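Local coordinates for hypothetical protein PA2201 (Pseudomonas aeruginosa, PDB 2FEF), which is of unknown function but probably serves as an immunity protein that neutralises a PoNe-type DNase toxin, at residues Q65-A68 and A73-W76; H67-N72 and G119-S124; D160-I165 and A186-L191; E232-S237 and S277-G282; R245-T248 and A252-W255. All blocks are in the same frame, centred on the assembly; numbering follows the deposited sequence.

Interaction 1 (Q65-A68 and A73-W76); sequences QGHA and AWAW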
# COMPACT_ATOMS: atom_id res chain seq x y z
N GLN B 65 -14.55 -19.27 -3.05
CA GLN B 65 -15.45 -19.78 -4.08
C GLN B 65 -16.34 -18.64 -4.60
O GLN B 65 -16.46 -17.61 -3.96
CB GLN B 65 -16.34 -20.91 -3.50
N GLY B 66 -16.97 -18.84 -5.76
CA GLY B 66 -17.96 -17.89 -6.26
C GLY B 66 -17.45 -16.46 -6.37
O GLY B 66 -16.37 -16.23 -6.93
N HIS B 67 -18.21 -15.51 -5.84
CA HIS B 67 -17.81 -14.11 -6.00
C HIS B 67 -16.56 -13.76 -5.20
O HIS B 67 -15.78 -12.91 -5.64
CB HIS B 67 -18.91 -13.08 -5.73
CG HIS B 67 -18.58 -11.73 -6.27
ND1 HIS B 67 -18.76 -11.40 -7.60
CD2 HIS B 67 -18.01 -10.65 -5.69
CE1 HIS B 67 -18.33 -10.17 -7.81
NE2 HIS B 67 -17.88 -9.69 -6.66
N ALA B 68 -16.34 -14.44 -4.07
CA ALA B 68 -15.06 -14.28 -3.35
C ALA B 68 -13.83 -14.70 -4.21
O ALA B 68 -12.76 -14.05 -4.18
CB ALA B 68 -15.12 -15.06 -2.03
N ALA B 73 -9.28 -13.04 -7.82
CA ALA B 73 -8.70 -12.97 -9.17
C ALA B 73 -8.35 -11.52 -9.53
O ALA B 73 -7.29 -11.24 -10.08
CB ALA B 73 -9.66 -13.61 -10.23
N TRP B 74 -9.24 -10.58 -9.21
CA TRP B 74 -8.96 -9.17 -9.50
C TRP B 74 -7.71 -8.67 -8.78
O TRP B 74 -6.97 -7.86 -9.33
CB TRP B 74 -10.19 -8.29 -9.22
CG TRP B 74 -11.39 -8.61 -10.13
CD1 TRP B 74 -11.34 -9.01 -11.46
CD2 TRP B 74 -12.78 -8.54 -9.79
NE1 TRP B 74 -12.63 -9.19 -11.94
CE2 TRP B 74 -13.52 -8.93 -10.94
CE3 TRP B 74 -13.46 -8.20 -8.63
CZ2 TRP B 74 -14.92 -8.96 -10.95
CZ3 TRP B 74 -14.89 -8.24 -8.64
CH2 TRP B 74 -15.59 -8.63 -9.79
N ALA B 75 -7.46 -9.16 -7.56
CA ALA B 75 -6.25 -8.79 -6.80
C ALA B 75 -4.99 -9.30 -7.53
O ALA B 75 -3.98 -8.60 -7.69
CB ALA B 75 -6.34 -9.34 -5.37
N TRP B 76 -5.07 -10.51 -8.05
CA TRP B 76 -3.99 -11.06 -8.84
C TRP B 76 -3.77 -10.26 -10.11
O TRP B 76 -2.65 -10.08 -10.52
CB TRP B 76 -4.26 -12.53 -9.22
CG TRP B 76 -3.95 -13.54 -8.13
CD1 TRP B 76 -4.64 -13.74 -6.96
CD2 TRP B 76 -2.90 -14.51 -8.14
NE1 TRP B 76 -4.07 -14.77 -6.24
CE2 TRP B 76 -2.99 -15.25 -6.94
CE3 TRP B 76 -1.86 -14.79 -9.05
CZ2 TRP B 76 -2.10 -16.31 -6.63
CZ3 TRP B 76 -0.97 -15.84 -8.74
CH2 TRP B 76 -1.09 -16.58 -7.53
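His67 and Trp74 stand seven residues apart, two turns of a single helix, 66-93, so both project from much the same flank. Gln65 belongs to the loop that leads in, and Gly66 has positive phi; from His67 on the backbone is helical, and Ala73-Trp76 lie well inside the helix. The two aromatic side chains close the gap between them. The far end of the His67 ring comes nearer to Trp74 (CG anti to the backbone N, chi1 -163°), while the indole of Trp74 sweeps back toward the N-terminal end, with CG anti to the carbonyl carbon (chi1 -64°). Its far corner does the touching: Trp74 CH2 comes 3.7 Å from His67 CE1, and Trp74 CZ3 lies 3.9 Å from His67 NE2. The ring planes stand at 73° with centroids 5.5 Å apart, an oblique meeting. No hydrogen bond crosses the contact; His67 NE2 bonds Glu71 OE2. His67 was modelled in two conformers, so this geometry describes one of them. Both residues also reach a second copy of the protein, where His67 packs on Ala68 of the second subunit and Trp74 stacks on His56 of that subunit. This is an i to i+7 aromatic pairing along the outer flank of a helix, set at a subunit interface.

Interaction 2 (H67-N72 and G119-S124); sequences HAALEN and GAARDS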
# COMPACT_ATOMS: atom_id res chain seq x y z
N HIS B 67 -18.21 -15.51 -5.84
CA HIS B 67 -17.81 -14.11 -6.00
C HIS B 67 -16.56 -13.76 -5.20
O HIS B 67 -15.78 -12.91 -5.64
CB HIS B 67 -18.91 -13.08 -5.73
CG HIS B 67 -18.58 -11.73 -6.27
ND1 HIS B 67 -18.76 -11.40 -7.60
CD2 HIS B 67 -18.01 -10.65 -5.69
CE1 HIS B 67 -18.33 -10.17 -7.81
NE2 HIS B 67 -17.88 -9.69 -6.66
N ALA B 68 -16.34 -14.44 -4.07
CA ALA B 68 -15.06 -14.28 -3.35
C ALA B 68 -13.83 -14.70 -4.21
O ALA B 68 -12.76 -14.05 -4.18
CB ALA B 68 -15.12 -15.06 -2.03
N ALA B 69 -13.97 -15.79 -4.96
CA ALA B 69 -12.90 -16.22 -5.92
C ALA B 69 -12.66 -15.18 -6.98
O ALA B 69 -11.54 -14.98 -7.44
CB ALA B 69 -13.25 -17.56 -6.58
N LEU B 70 -13.74 -14.53 -7.42
CA LEU B 70 -13.60 -13.54 -8.46
C LEU B 70 -12.88 -12.32 -7.89
O LEU B 70 -12.02 -11.74 -8.54
CB LEU B 70 -14.99 -13.23 -9.02
CG LEU B 70 -15.17 -12.30 -10.21
CD1 LEU B 70 -14.46 -12.88 -11.45
CD2 LEU B 70 -16.67 -12.06 -10.46
N GLU B 71 -13.21 -11.93 -6.67
CA GLU B 71 -12.52 -10.78 -6.04
C GLU B 71 -11.06 -11.06 -5.84
O GLU B 71 -10.20 -10.19 -6.11
CB GLU B 71 -13.20 -10.38 -4.72
CG GLU B 71 -14.59 -9.89 -4.95
CD GLU B 71 -14.69 -8.40 -5.31
OE1 GLU B 71 -13.67 -7.74 -5.59
OE2 GLU B 71 -15.83 -7.89 -5.29
N ASN B 72 -10.73 -12.28 -5.44
CA ASN B 72 -9.30 -12.64 -5.40
C ASN B 72 -8.59 -12.59 -6.76
O ASN B 72 -7.43 -12.19 -6.86
CB ASN B 72 -9.12 -14.03 -4.83
CG ASN B 72 -7.69 -14.32 -4.47
OD1 ASN B 72 -6.95 -13.41 -4.13
ND2 ASN B 72 -7.28 -15.57 -4.56
N GLY B 119 -10.61 -17.41 -14.81
CA GLY B 119 -11.39 -18.50 -15.44
C GLY B 119 -12.06 -19.44 -14.46
O GLY B 119 -13.22 -19.78 -14.61
N ALA B 120 -11.32 -19.87 -13.45
CA ALA B 120 -11.82 -20.77 -12.43
C ALA B 120 -12.94 -20.13 -11.61
O ALA B 120 -13.93 -20.80 -11.25
CB ALA B 120 -10.66 -21.19 -11.53
N ALA B 121 -12.82 -18.84 -11.32
CA ALA B 121 -13.89 -18.12 -10.60
C ALA B 121 -15.15 -18.06 -11.45
O ALA B 121 -16.25 -18.17 -10.94
CB ALA B 121 -13.43 -16.69 -10.27
N ARG B 122 -14.99 -17.80 -12.73
CA ARG B 122 -16.16 -17.67 -13.61
C ARG B 122 -16.83 -19.02 -13.78
O ARG B 122 -18.07 -19.12 -13.87
CB ARG B 122 -15.74 -17.07 -14.95
CG ARG B 122 -15.50 -15.56 -14.87
CD ARG B 122 -14.69 -15.11 -16.06
NE ARG B 122 -14.64 -13.66 -16.12
CZ ARG B 122 -13.97 -12.98 -17.04
NH1 ARG B 122 -13.30 -13.62 -17.99
NH2 ARG B 122 -13.99 -11.65 -16.99
N ASP B 123 -16.03 -20.07 -13.82
CA ASP B 123 -16.58 -21.44 -13.83
C ASP B 123 -17.36 -21.74 -12.57
O ASP B 123 -18.46 -22.29 -12.63
CB ASP B 123 -15.45 -22.47 -13.96
CG ASP B 123 -14.78 -22.45 -15.32
OD1 ASP B 123 -15.35 -21.88 -16.28
OD2 ASP B 123 -13.67 -23.03 -15.42
N SER B 124 -16.77 -21.41 -11.42
CA SER B 124 -17.46 -21.61 -10.14
C SER B 124 -18.84 -20.91 -10.12
O SER B 124 -19.85 -21.52 -9.75
CB SER B 124 -16.57 -21.13 -8.98
OG SER B 124 -17.23 -21.34 -7.73
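Ala121 presses its methyl directly against the backbone of Leu70: Ala121 CB lies 3.6 Å from Leu70 N and equally near Leu70 CA. The setting is an antiparallel helical hairpin, formed by the successive helices 66-93 and 97-127, whose local axes come within 8.2 Å and run at 164° to each other. Alanine makes this closeness possible on both partners. Ala69 CB meets Ala121 CB at 3.8 Å, so one methyl of helix 97-127 settles against the backbone between two residues of the other helix. Leu70 then borders this methyl, because its CG lies anti to the backbone N (chi1 -175°) and brings CD1 alongside, 4.1 Å from Ala121 CB. Beyond, that same CD1 reaches only the aliphatic part of Arg122, at CG; the guanidinium goes on to bind the carbonyl of Ala136. Leu118 and Leu125 of helix 97-127 also touch Leu70 and extend the apolar seam. No hydrogen bond joins the two segments, so their fit depends on shape, although the hydroxyl of Ser124 reaches the backbone N of Gly66 and ties the start of one helix to the other. On the outward flank, which faces the second subunit, one helical turn carries its own polar link: in the conformer described, His67 NE2 donates to Glu71 OE2 over 3.1 Å, with an N-H...O angle of 135°, and meets the oxygen from above the carboxylate plane.

Interaction 3 (D160-I165 and A186-L191); sequences DAQELI and AAALGL
Ala188 packs against Gln162 and Ile165 where the linker after helix 146-158 meets the last turn of helix 179-189. The tight half of the contact gathers around its methyl. Ala188 CB touches the backbone oxygen, Gln162 O, at 3.6 Å and both Ile165 CB and Ile165 CG2 at 3.7 Å. Ile165 presents this branched surface because CG2 stands anti to the backbone N, leaving CG1 anti to the carbonyl carbon (chi1 -73°), and CD1 joins the same methyl from farther off. Behind, Gln162 and Ile165 rest on Val157 of helix 146-158.

The other half is looser and wetter. Gln162 runs out extended beyond CG, and its amide oxygen passes the exposed methyl of Ala187, with Gln162 OE1 to Ala187 CB at 3.9 Å. OE1 does not bond the helix directly; a water intervenes, donating to Gln162 OE1 over 2.8 Å and accepting from Ala188 N over 3.0 Å. That nitrogen needs such a partner, because the helix is kinked here and the N-H groups of Ala187 and Ala188 make no bond to the preceding turn. Two residues on, Gly190 leaves the helix with positive phi. The chemistry therefore divides the labour: methyl packing against Ile165 and a backbone oxygen sets the spacing of linker and helix, while a water held by Gln162 OE1 accepts the Ala188 N-H that the kink leaves without its helical bond.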
# COMPACT_ATOMS: atom_id res chain seq x y z
N ASP B 160 13.93 -12.78 -25.48
CA ASP B 160 14.16 -14.16 -25.91
C ASP B 160 13.40 -15.14 -25.01
O ASP B 160 13.94 -16.18 -24.56
CB ASP B 160 15.68 -14.51 -26.04
CG ASP B 160 15.93 -15.94 -26.58
OD1 ASP B 160 15.26 -16.36 -27.56
OD2 ASP B 160 16.80 -16.64 -26.03
N ALA B 161 12.14 -14.80 -24.78
CA ALA B 161 11.22 -15.61 -23.97
C ALA B 161 9.92 -15.89 -24.74
O ALA B 161 8.85 -16.02 -24.15
CB ALA B 161 10.93 -14.92 -22.64
N GLN B 162 10.02 -16.00 -26.07
CA GLN B 162 8.84 -16.15 -26.94
C GLN B 162 8.04 -17.43 -26.68
O GLN B 162 6.89 -17.53 -27.09
CB GLN B 162 9.23 -16.17 -28.41
CG GLN B 162 9.83 -14.84 -28.95
CD GLN B 162 9.93 -14.84 -30.45
OE1 GLN B 162 8.98 -15.22 -31.15
NE2 GLN B 162 11.10 -14.41 -30.97
N GLU B 163 8.68 -18.42 -26.08
CA GLU B 163 7.99 -19.66 -25.74
C GLU B 163 6.82 -19.46 -24.75
O GLU B 163 5.97 -20.34 -24.59
CB GLU B 163 8.99 -20.72 -25.24
CG GLU B 163 9.24 -20.70 -23.70
CD GLU B 163 10.33 -19.71 -23.28
N LEU B 164 6.75 -18.29 -24.10
CA LEU B 164 5.61 -18.01 -23.24
C LEU B 164 4.42 -17.34 -23.97
O LEU B 164 3.28 -17.32 -23.45
CB LEU B 164 6.04 -17.14 -22.07
CG LEU B 164 7.13 -17.63 -21.13
CD1 LEU B 164 7.45 -16.48 -20.15
CD2 LEU B 164 6.66 -18.90 -20.38
N ILE B 165 4.68 -16.86 -25.19
CA ILE B 165 3.70 -16.09 -25.94
C ILE B 165 2.43 -16.92 -26.27
O ILE B 165 1.31 -16.42 -26.13
CB ILE B 165 4.34 -15.43 -27.22
CG1 ILE B 165 5.26 -14.26 -26.80
CG2 ILE B 165 3.25 -15.00 -28.21
CD1 ILE B 165 6.14 -13.72 -27.96
N ALA B 186 3.59 -13.89 -34.25
CA ALA B 186 3.50 -14.76 -35.42
C ALA B 186 4.44 -15.97 -35.37
O ALA B 186 4.00 -17.10 -35.56
CB ALA B 186 3.73 -13.96 -36.71
N ALA B 187 5.72 -15.72 -35.08
CA ALA B 187 6.74 -16.79 -35.04
C ALA B 187 6.46 -17.72 -33.89
O ALA B 187 6.61 -18.93 -34.03
CB ALA B 187 8.14 -16.20 -34.88
N ALA B 188 6.09 -17.15 -32.74
CA ALA B 188 5.81 -17.93 -31.54
C ALA B 188 4.64 -18.91 -31.72
O ALA B 188 4.70 -20.05 -31.23
CB ALA B 188 5.53 -17.00 -30.37
N LEU B 189 3.61 -18.47 -32.42
CA LEU B 189 2.36 -19.21 -32.58
C LEU B 189 2.30 -20.00 -33.87
O LEU B 189 1.43 -20.88 -34.03
CB LEU B 189 1.20 -18.22 -32.58
CG LEU B 189 0.71 -17.69 -31.23
CD1 LEU B 189 0.13 -16.28 -31.41
CD2 LEU B 189 -0.33 -18.64 -30.63
N GLY B 190 3.20 -19.68 -34.81
CA GLY B 190 3.18 -20.25 -36.16
C GLY B 190 2.02 -19.71 -36.99
O GLY B 190 1.38 -20.44 -37.75
N LEU B 191 1.76 -18.42 -36.86
CA LEU B 191 0.70 -17.76 -37.61
C LEU B 191 1.06 -17.69 -39.08
O LEU B 191 2.20 -17.39 -39.43
CB LEU B 191 0.45 -16.35 -37.09
CG LEU B 191 -0.15 -16.21 -35.70
CD1 LEU B 191 -0.34 -14.72 -35.44
CD2 LEU B 191 -1.48 -17.00 -35.54
O HOH W 1 6.63 -14.22 -32.27

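Interaction 4 (E232-S237 and S277-G282); sequences EFFQLS and SPHYLG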
# COMPACT_ATOMS: atom_id res chain seq x y z
N GLU B 232 8.23 13.14 -31.81
CA GLU B 232 7.38 14.34 -31.91
C GLU B 232 6.23 14.36 -30.91
O GLU B 232 5.75 15.43 -30.49
CB GLU B 232 6.88 14.51 -33.35
CG GLU B 232 8.01 14.95 -34.28
CD GLU B 232 7.65 14.94 -35.77
OE1 GLU B 232 6.50 14.62 -36.15
OE2 GLU B 232 8.55 15.27 -36.57
N PHE B 233 5.77 13.18 -30.52
CA PHE B 233 4.73 13.07 -29.52
C PHE B 233 5.28 13.50 -28.15
O PHE B 233 4.68 14.34 -27.47
CB PHE B 233 4.21 11.63 -29.42
CG PHE B 233 3.19 11.44 -28.33
CD1 PHE B 233 1.95 12.06 -28.43
CD2 PHE B 233 3.49 10.72 -27.19
CE1 PHE B 233 1.01 11.92 -27.40
CE2 PHE B 233 2.56 10.58 -26.15
CZ PHE B 233 1.31 11.17 -26.27
N PHE B 234 6.43 12.96 -27.76
CA PHE B 234 6.94 13.21 -26.42
C PHE B 234 7.60 14.60 -26.32
O PHE B 234 7.92 15.07 -25.23
CB PHE B 234 7.84 12.06 -25.92
CG PHE B 234 7.07 10.81 -25.55
CD1 PHE B 234 6.21 10.81 -24.45
CD2 PHE B 234 7.19 9.63 -26.32
CE1 PHE B 234 5.47 9.63 -24.10
CE2 PHE B 234 6.49 8.49 -26.02
CZ PHE B 234 5.61 8.46 -24.89
N GLN B 235 7.80 15.24 -27.46
CA GLN B 235 8.25 16.62 -27.50
C GLN B 235 7.13 17.62 -27.17
O GLN B 235 7.40 18.77 -26.81
CB GLN B 235 8.87 16.94 -28.86
CG GLN B 235 10.37 16.65 -28.86
CD GLN B 235 11.01 16.78 -30.23
OE1 GLN B 235 10.35 16.76 -31.29
NE2 GLN B 235 12.34 16.90 -30.21
N LEU B 236 5.87 17.19 -27.30
CA LEU B 236 4.74 18.07 -26.97
C LEU B 236 4.72 18.21 -25.45
O LEU B 236 5.16 17.31 -24.75
CB LEU B 236 3.40 17.43 -27.40
CG LEU B 236 3.16 17.09 -28.88
CD1 LEU B 236 1.82 16.31 -29.08
CD2 LEU B 236 3.29 18.33 -29.80
N SER B 237 4.19 19.32 -24.93
CA SER B 237 3.87 19.39 -23.48
C SER B 237 3.01 18.21 -23.01
O SER B 237 2.23 17.65 -23.80
CB SER B 237 3.18 20.73 -23.15
OG SER B 237 1.79 20.65 -23.44
N SER B 277 17.10 6.75 -32.73
CA SER B 277 15.90 7.12 -31.93
C SER B 277 16.11 6.84 -30.45
O SER B 277 16.46 5.71 -30.09
CB SER B 277 14.65 6.40 -32.40
OG SER B 277 13.62 6.67 -31.44
N PRO B 278 15.91 7.84 -29.60
CA PRO B 278 16.00 7.67 -28.14
C PRO B 278 14.91 6.76 -27.57
O PRO B 278 14.96 6.41 -26.38
CB PRO B 278 15.84 9.09 -27.60
CG PRO B 278 15.27 9.89 -28.71
CD PRO B 278 15.65 9.25 -29.98
N HIS B 279 13.99 6.34 -28.44
CA HIS B 279 12.87 5.47 -28.05
C HIS B 279 13.07 4.01 -28.49
O HIS B 279 12.26 3.15 -28.15
CB HIS B 279 11.55 6.03 -28.61
CG HIS B 279 11.30 7.46 -28.21
ND1 HIS B 279 10.64 7.82 -27.05
CD2 HIS B 279 11.67 8.62 -28.81
CE1 HIS B 279 10.61 9.14 -26.96
NE2 HIS B 279 11.20 9.64 -28.02
N TYR B 280 14.13 3.73 -29.24
CA TYR B 280 14.39 2.40 -29.77
C TYR B 280 15.27 1.61 -28.80
O TYR B 280 16.28 2.12 -28.28
CB TYR B 280 15.13 2.53 -31.15
CG TYR B 280 15.30 1.23 -31.90
CD1 TYR B 280 14.22 0.63 -32.55
CD2 TYR B 280 16.55 0.59 -31.97
CE1 TYR B 280 14.36 -0.57 -33.23
CE2 TYR B 280 16.71 -0.60 -32.67
CZ TYR B 280 15.61 -1.18 -33.31
OH TYR B 280 15.77 -2.37 -33.99
N LEU B 281 14.97 0.34 -28.62
CA LEU B 281 15.74 -0.46 -27.65
C LEU B 281 16.79 -1.33 -28.33
O LEU B 281 16.76 -2.57 -28.24
CB LEU B 281 14.75 -1.33 -26.83
CG LEU B 281 13.86 -0.48 -25.91
CD1 LEU B 281 12.57 -1.26 -25.55
CD2 LEU B 281 14.65 -0.09 -24.67
N GLY B 282 17.75 -0.67 -28.99
CA GLY B 282 18.82 -1.36 -29.70
C GLY B 282 19.58 -2.38 -28.87
O GLY B 282 19.90 -3.45 -29.36
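Phe234 and His279 meet through one close approach, Phe234 CD2 to His279 CE1 at 3.5 Å, with His279 ND1 next at 4.0 Å from the same carbon. The planes are only 19° apart, yet the centroids stand 5.5 Å from each other, so the rings have slid sidelong and barely overlap. In each residue CG lies anti to the carbonyl carbon (chi1 -73° in Phe234), which sends the rings across the gap. The next shell holds them there. Phe233 CD2 sits 3.6 Å above the centre of one Phe234 face, and Phe233 in turn makes a cation-pi contact with Arg246. His279 rides on the type I turn Ser277-Tyr280, where its backbone N donates to Ser277 OG over 3.0 Å in an ST turn; that hydroxyl oxygen also lies at the imidazole edge, in plane. Trp255 meets both rings, and its carbonyl oxygen takes a hydrogen bond from His279 ND1. A carbonyl oxygen can only accept, which implies that ND1 carries a hydrogen; this bond probably fixes the rotation of the imidazole and leaves CE1 beside Phe234 CD2 in plain van der Waals contact.

Interaction 5 (R245-T248 and A252-W255); sequences RRLT and AWGW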
# COMPACT_ATOMS: atom_id res chain seq x y z
N ARG B 245 -5.24 12.03 -29.60
CA ARG B 245 -5.88 10.74 -29.44
C ARG B 245 -4.92 9.55 -29.36
O ARG B 245 -5.34 8.39 -29.19
CB ARG B 245 -7.04 10.55 -30.42
CG ARG B 245 -6.65 10.57 -31.83
CD ARG B 245 -7.77 11.02 -32.75
NE ARG B 245 -7.43 10.87 -34.18
CZ ARG B 245 -6.32 11.32 -34.76
NH1 ARG B 245 -5.39 11.94 -34.06
NH2 ARG B 245 -6.12 11.14 -36.07
N ARG B 246 -3.61 9.82 -29.40
CA ARG B 246 -2.65 8.75 -29.23
C ARG B 246 -2.82 7.96 -27.92
O ARG B 246 -2.96 8.51 -26.81
CB ARG B 246 -1.22 9.29 -29.37
CG ARG B 246 -0.19 8.16 -29.49
CD ARG B 246 1.08 8.65 -28.87
NE ARG B 246 2.32 7.92 -29.11
CZ ARG B 246 2.86 7.04 -28.27
NH1 ARG B 246 2.25 6.68 -27.13
NH2 ARG B 246 4.06 6.55 -28.56
N LEU B 247 -2.84 6.64 -28.06
CA LEU B 247 -2.90 5.80 -26.89
C LEU B 247 -1.58 5.97 -26.14
O LEU B 247 -0.51 6.09 -26.75
CB LEU B 247 -3.06 4.33 -27.29
CG LEU B 247 -3.30 3.32 -26.15
CD1 LEU B 247 -4.69 3.57 -25.59
CD2 LEU B 247 -3.15 1.90 -26.68
N THR B 248 -1.67 6.00 -24.82
CA THR B 248 -0.46 5.96 -23.98
C THR B 248 -0.62 4.84 -22.95
O THR B 248 -1.76 4.40 -22.66
CB THR B 248 -0.21 7.31 -23.25
OG1 THR B 248 -1.30 7.56 -22.35
CG2 THR B 248 -0.06 8.48 -24.28
N ALA B 252 2.96 0.27 -18.53
CA ALA B 252 3.62 -0.88 -19.16
C ALA B 252 4.52 -0.52 -20.34
O ALA B 252 5.47 -1.23 -20.63
CB ALA B 252 2.60 -1.93 -19.61
N TRP B 253 4.21 0.57 -21.02
CA TRP B 253 4.78 0.85 -22.37
C TRP B 253 5.66 2.11 -22.32
O TRP B 253 6.86 2.09 -22.71
CB TRP B 253 3.57 0.95 -23.31
CG TRP B 253 3.78 1.44 -24.72
CD1 TRP B 253 4.91 1.35 -25.48
CD2 TRP B 253 2.81 2.08 -25.52
NE1 TRP B 253 4.69 1.90 -26.74
CE2 TRP B 253 3.40 2.35 -26.78
CE3 TRP B 253 1.48 2.47 -25.29
CZ2 TRP B 253 2.70 3.00 -27.80
CZ3 TRP B 253 0.79 3.11 -26.33
CH2 TRP B 253 1.41 3.35 -27.56
N GLY B 254 5.08 3.19 -21.80
CA GLY B 254 5.80 4.44 -21.51
C GLY B 254 6.50 5.04 -22.73
O GLY B 254 5.89 5.24 -23.79
N TRP B 255 7.79 5.29 -22.56
CA TRP B 255 8.65 5.96 -23.54
C TRP B 255 9.00 5.10 -24.75
O TRP B 255 9.40 5.61 -25.79
CB TRP B 255 9.93 6.30 -22.78
CG TRP B 255 11.03 7.04 -23.48
CD1 TRP B 255 12.16 6.52 -24.02
CD2 TRP B 255 11.11 8.45 -23.62
NE1 TRP B 255 12.95 7.52 -24.50
CE2 TRP B 255 12.33 8.73 -24.26
CE3 TRP B 255 10.28 9.51 -23.25
CZ2 TRP B 255 12.73 10.03 -24.57
CZ3 TRP B 255 10.68 10.81 -23.55
CH2 TRP B 255 11.90 11.06 -24.20
O HOH W 2 4.40 5.11 -25.91
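Trp253 drives the six-membered end of its indole against the extended run Arg246-Thr248, within the long loop between helices 238-243 and 258-267. Its CG stands anti to the backbone N (chi1 171°), which carries the ring across toward the other arm of the loop, and Trp253 CZ3 comes to 3.3 Å from Leu247 O. Apolar contact continues beside this, with Leu247 CG 4.1 Å from Trp253 CZ3. Arg246 arrives from the opposite direction. Its chain bends at the second torsion (chi2 -149°), and the guanidinium comes nearly parallel to the indole, planes 14° apart, though displaced: Arg246 NH1 lies 3.5 Å from Trp253 CH2 in an oblique approach. NH1 also gives a weak, bent hydrogen bond to Leu247 O over 2.8 Å. A water lies in the guanidinium plane, at its edge. It accepts from Arg246 NH1 at 2.9 Å and donates to Gly254 O at 2.6 Å, while sitting over the centre of one face of the Trp253 ring. Farther out, Arg246 NE bonds Gln229 O, and Trp253 NE1 bonds the hydroxyl of Tyr230, which anchors both groups to helix 223-234. Arg246 NH1 thus spends a weak bond within its own segment, while the water it shares with Gly254 O spans 245-248 and 252-255, a polar link laid alongside a buried indole in a loop without regular secondary structure.

How the interactions relate
The five contacts form two adjoining pairs and one separate site. Interactions 1 and 2 share His67 and Ala68, have centres about 5 Å apart and reach the second subunit. Interaction 4 lies on the opposite side of the chain's centre from both, its centre about 39 Å from that of interaction 1. Interactions 4 and 5, with centres about 11 Å apart, meet at Gly254 and Trp255: Trp255 NE1 is 3.0 Å from Pro278 O, and Gly254 O packs 3.4 Å from Phe234 CZ. Interaction 3 touches none of the others; its nearest atoms stay about 11 Å from interaction 4. What links the members of each pair is direct contact and, in interactions 1 and 2, a shared helix.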